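Local coordinates for protein phosphoserine aminotransferase SerC (Cytophaga hutchinsonii ATCC 33406, PDB 3FFR) that probably catalyses the pyridoxal-phosphate-dependent transamination between phosphoserine and 2-oxoglutarate in serine biosynthesis, at residues 47-55 with 249-260. Sequence-based numbering, arbitrary orientation.
Sequences TASDNLKTL and IFLLGKVTGDML
N51 lies over the turn of G253, T256 and G257, a knob in a hole that L260 completes. Two roughly parallel helices cross here at 35°, in a fold of the class-V aminotransferase family. Helix 39-55 rests through A48 and K53 on strand 62-67 of the large mixed sheet and carries helix 246-262. The segment axes approach to 8.0 Å. A48 CA and G253 CA lie 3.8 Å apart, with T47 CG2 beside G253. One turn earlier on helix 246-262, A48 CB meets I249 O and I249 CG2. CG of N51 is anti to its carbonyl carbon, and chi2 of -5° sends ND2 on to G253 O. N51 ND2 to G253 O is 2.9 Å, on a lone pair of that oxygen and in the N51 amide plane, though bent at 130°. G253 O also takes G257 N. Replacing N51 by alanine is likely to cost G253 O its cross-helix donor and open a gap beside L260 CD1. L52 CD1 meets L252 CD2 at about a right angle. Further on, L260 CD2 packs on L55 CD1, and L55 CD2 reaches M259 SE. T256 OG1 donates to L252 O at 2.7 Å and weakly accepts from N51 ND2 at 3.3 Å.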
loop_
_atom_site.group_PDB
_atom_site.type_symbol
_atom_site.label_atom_id
_atom_site.label_comp_id
_atom_site.label_asym_id
_atom_site.label_seq_id
_atom_site.Cartn_x
_atom_site.Cartn_y
_atom_site.Cartn_z
ATOM N N THR A 47 -16.762 -6.458 -6.541
ATOM C CA THR A 47 -17.741 -6.092 -5.501
ATOM C C THR A 47 -17.447 -4.694 -4.959
ATOM O O THR A 47 -18.331 -3.846 -4.845
ATOM C CB THR A 47 -17.720 -7.107 -4.351
ATOM O OG1 THR A 47 -18.162 -8.384 -4.846
ATOM C CG2 THR A 47 -18.598 -6.669 -3.200
ATOM N N ALA A 48 -16.177 -4.465 -4.630
ATOM C CA ALA A 48 -15.745 -3.150 -4.091
ATOM C C ALA A 48 -15.930 -2.067 -5.133
ATOM O O ALA A 48 -16.515 -1.013 -4.862
ATOM C CB ALA A 48 -14.282 -3.194 -3.613
ATOM N N SER A 49 -15.464 -2.343 -6.348
ATOM C CA SER A 49 -15.588 -1.349 -7.457
ATOM C C SER A 49 -17.050 -1.013 -7.781
ATOM O O SER A 49 -17.468 0.158 -7.804
ATOM C CB SER A 49 -14.834 -1.848 -8.699
ATOM O OG SER A 49 -14.858 -0.908 -9.750
ATOM N N ASP A 50 -17.851 -2.046 -7.989
ATOM C CA ASP A 50 -19.269 -1.830 -8.278
ATOM C C ASP A 50 -19.989 -1.119 -7.138
ATOM O O ASP A 50 -20.840 -0.260 -7.371
ATOM C CB ASP A 50 -20.005 -3.164 -8.542
ATOM C CG ASP A 50 -19.721 -3.749 -9.924
ATOM O OD1 ASP A 50 -19.090 -3.055 -10.747
ATOM O OD2 ASP A 50 -20.138 -4.914 -10.193
ATOM N N ASN A 51 -19.723 -1.546 -5.906
ATOM C CA ASN A 51 -20.443 -0.962 -4.745
ATOM C C ASN A 51 -20.132 0.519 -4.610
ATOM O O ASN A 51 -20.985 1.301 -4.246
ATOM C CB ASN A 51 -20.146 -1.671 -3.420
ATOM C CG ASN A 51 -20.850 -3.021 -3.293
ATOM O OD1 ASN A 51 -21.649 -3.417 -4.172
ATOM N ND2 ASN A 51 -20.543 -3.756 -2.196
ATOM N N LEU A 52 -18.895 0.905 -4.922
ATOM C CA LEU A 52 -18.530 2.324 -4.866
ATOM C C LEU A 52 -19.289 3.086 -5.954
ATOM O O LEU A 52 -19.753 4.210 -5.731
ATOM C CB LEU A 52 -17.024 2.551 -5.003
ATOM C CG LEU A 52 -16.195 2.225 -3.762
ATOM C CD1 LEU A 52 -14.689 2.169 -4.125
ATOM C CD2 LEU A 52 -16.447 3.267 -2.645
ATOM N N LYS A 53 -19.388 2.478 -7.126
ATOM C CA LYS A 53 -20.083 3.163 -8.245
ATOM C C LYS A 53 -21.550 3.359 -7.881
ATOM O O LYS A 53 -22.176 4.371 -8.209
ATOM C CB LYS A 53 -19.933 2.393 -9.549
ATOM C CG LYS A 53 -18.510 2.390 -10.067
ATOM C CD LYS A 53 -18.262 1.441 -11.246
ATOM C CE LYS A 53 -16.812 1.461 -11.650
ATOM N NZ LYS A 53 -16.486 0.572 -12.813
ATOM N N THR A 54 -22.097 2.377 -7.189
ATOM C CA THR A 54 -23.521 2.456 -6.812
ATOM C C THR A 54 -23.709 3.493 -5.686
ATOM O O THR A 54 -24.549 4.423 -5.751
ATOM C CB THR A 54 -24.046 1.079 -6.370
ATOM O OG1 THR A 54 -23.882 0.140 -7.438
ATOM C CG2 THR A 54 -25.520 1.158 -5.995
ATOM N N LEU A 55 -22.878 3.361 -4.670
ATOM C CA LEU A 55 -23.013 4.232 -3.484
ATOM C C LEU A 55 -22.823 5.697 -3.818
ATOM O O LEU A 55 -23.487 6.578 -3.255
ATOM C CB LEU A 55 -21.995 3.840 -2.426
ATOM C CG LEU A 55 -22.062 4.591 -1.093
ATOM C CD1 LEU A 55 -23.295 4.136 -0.353
ATOM C CD2 LEU A 55 -20.759 4.334 -0.267
ATOM N N ILE A 249 -9.446 -4.428 0.097
ATOM C CA ILE A 249 -10.405 -4.427 -1.034
ATOM C C ILE A 249 -11.627 -5.264 -0.618
ATOM O O ILE A 249 -12.781 -4.914 -0.877
ATOM C CB ILE A 249 -9.751 -4.925 -2.349
ATOM C CG1 ILE A 249 -8.694 -3.888 -2.796
ATOM C CG2 ILE A 249 -10.814 -5.091 -3.456
ATOM C CD1 ILE A 249 -7.785 -4.347 -3.984
ATOM N N PHE A 250 -11.353 -6.366 0.074
ATOM C CA PHE A 250 -12.419 -7.241 0.584
ATOM C C PHE A 250 -13.284 -6.499 1.593
ATOM O O PHE A 250 -14.524 -6.442 1.500
ATOM C CB PHE A 250 -11.825 -8.480 1.261
ATOM C CG PHE A 250 -12.849 -9.418 1.830
ATOM C CD1 PHE A 250 -13.483 -10.348 1.006
ATOM C CD2 PHE A 250 -13.142 -9.418 3.177
ATOM C CE1 PHE A 250 -14.403 -11.241 1.519
ATOM C CE2 PHE A 250 -14.072 -10.309 3.693
ATOM C CZ PHE A 250 -14.700 -11.215 2.854
ATOM N N LEU A 251 -12.619 -5.905 2.570
ATOM C CA LEU A 251 -13.338 -5.203 3.628
ATOM C C LEU A 251 -14.124 -4.030 3.054
ATOM O O LEU A 251 -15.236 -3.738 3.493
ATOM C CB LEU A 251 -12.388 -4.707 4.727
ATOM C CG LEU A 251 -11.690 -5.750 5.598
ATOM C CD1 LEU A 251 -10.702 -5.001 6.513
ATOM C CD2 LEU A 251 -12.713 -6.610 6.415
ATOM N N LEU A 252 -13.542 -3.360 2.065
ATOM C CA LEU A 252 -14.222 -2.213 1.446
ATOM C C LEU A 252 -15.538 -2.624 0.755
ATOM O O LEU A 252 -16.567 -1.939 0.840
ATOM C CB LEU A 252 -13.312 -1.443 0.476
ATOM C CG LEU A 252 -13.861 -0.121 -0.081
ATOM C CD1 LEU A 252 -14.213 0.909 1.024
ATOM C CD2 LEU A 252 -12.864 0.475 -1.106
ATOM N N GLY A 253 -15.503 -3.741 0.063
ATOM C CA GLY A 253 -16.702 -4.238 -0.613
ATOM C C GLY A 253 -17.765 -4.625 0.398
ATOM O O GLY A 253 -18.938 -4.386 0.184
ATOM N N LYS A 254 -17.341 -5.189 1.524
ATOM C CA LYS A 254 -18.297 -5.597 2.562
ATOM C C LYS A 254 -18.919 -4.371 3.243
ATOM O O LYS A 254 -20.141 -4.281 3.443
ATOM C CB LYS A 254 -17.632 -6.487 3.616
ATOM C CG LYS A 254 -17.219 -7.870 3.120
ATOM C CD LYS A 254 -18.412 -8.705 2.643
ATOM C CE LYS A 254 -18.010 -10.106 2.246
ATOM N NZ LYS A 254 -19.191 -10.924 1.823
ATOM N N VAL A 255 -18.073 -3.418 3.623
ATOM C CA VAL A 255 -18.551 -2.192 4.317
ATOM C C VAL A 255 -19.409 -1.349 3.416
ATOM O O VAL A 255 -20.454 -0.815 3.815
ATOM C CB VAL A 255 -17.366 -1.371 4.899
ATOM C CG1 VAL A 255 -17.769 0.056 5.274
ATOM C CG2 VAL A 255 -16.762 -2.146 6.106
ATOM N N THR A 256 -18.993 -1.232 2.169
ATOM C CA THR A 256 -19.822 -0.466 1.234
ATOM C C THR A 256 -21.155 -1.173 1.047
ATOM O O THR A 256 -22.170 -0.510 0.850
ATOM C CB THR A 256 -19.154 -0.188 -0.108
ATOM O OG1 THR A 256 -18.670 -1.414 -0.707
ATOM C CG2 THR A 256 -17.966 0.788 0.084
ATOM N N GLY A 257 -21.160 -2.501 1.132
ATOM C CA GLY A 257 -22.439 -3.245 1.047
ATOM C C GLY A 257 -23.346 -2.853 2.203
ATOM O O GLY A 257 -24.568 -2.589 2.055
ATOM N N ASP A 258 -22.738 -2.790 3.367
ATOM C CA ASP A 258 -23.453 -2.407 4.579
ATOM C C ASP A 258 -23.995 -0.981 4.409
ATOM O O ASP A 258 -25.113 -0.670 4.791
ATOM C CB ASP A 258 -22.540 -2.480 5.826
ATOM C CG ASP A 258 -22.106 -3.900 6.172
ATOM O OD1 ASP A 258 -22.922 -4.828 5.956
ATOM O OD2 ASP A 258 -20.967 -4.085 6.673
HETATM N N MSE A 259 -23.166 -0.108 3.852
HETATM C CA MSE A 259 -23.541 1.291 3.673
HETATM C C MSE A 259 -24.716 1.442 2.707
HETATM O O MSE A 259 -25.618 2.262 2.896
HETATM C CB MSE A 259 -22.352 2.166 3.224
HETATM C CG MSE A 259 -21.355 2.354 4.281
HETATM SE SE MSE A 259 -19.860 3.448 3.606
HETATM C CE MSE A 259 -18.908 3.701 5.259
ATOM N N LEU A 260 -24.697 0.612 1.690
ATOM C CA LEU A 260 -25.760 0.624 0.693
ATOM C C LEU A 260 -27.107 0.247 1.303
ATOM O O LEU A 260 -28.148 0.653 0.781
ATOM C CB LEU A 260 -25.472 -0.301 -0.478
ATOM C CG LEU A 260 -24.417 0.194 -1.451
ATOM C CD1 LEU A 260 -23.891 -0.956 -2.319
ATOM C CD2 LEU A 260 -24.961 1.333 -2.272
#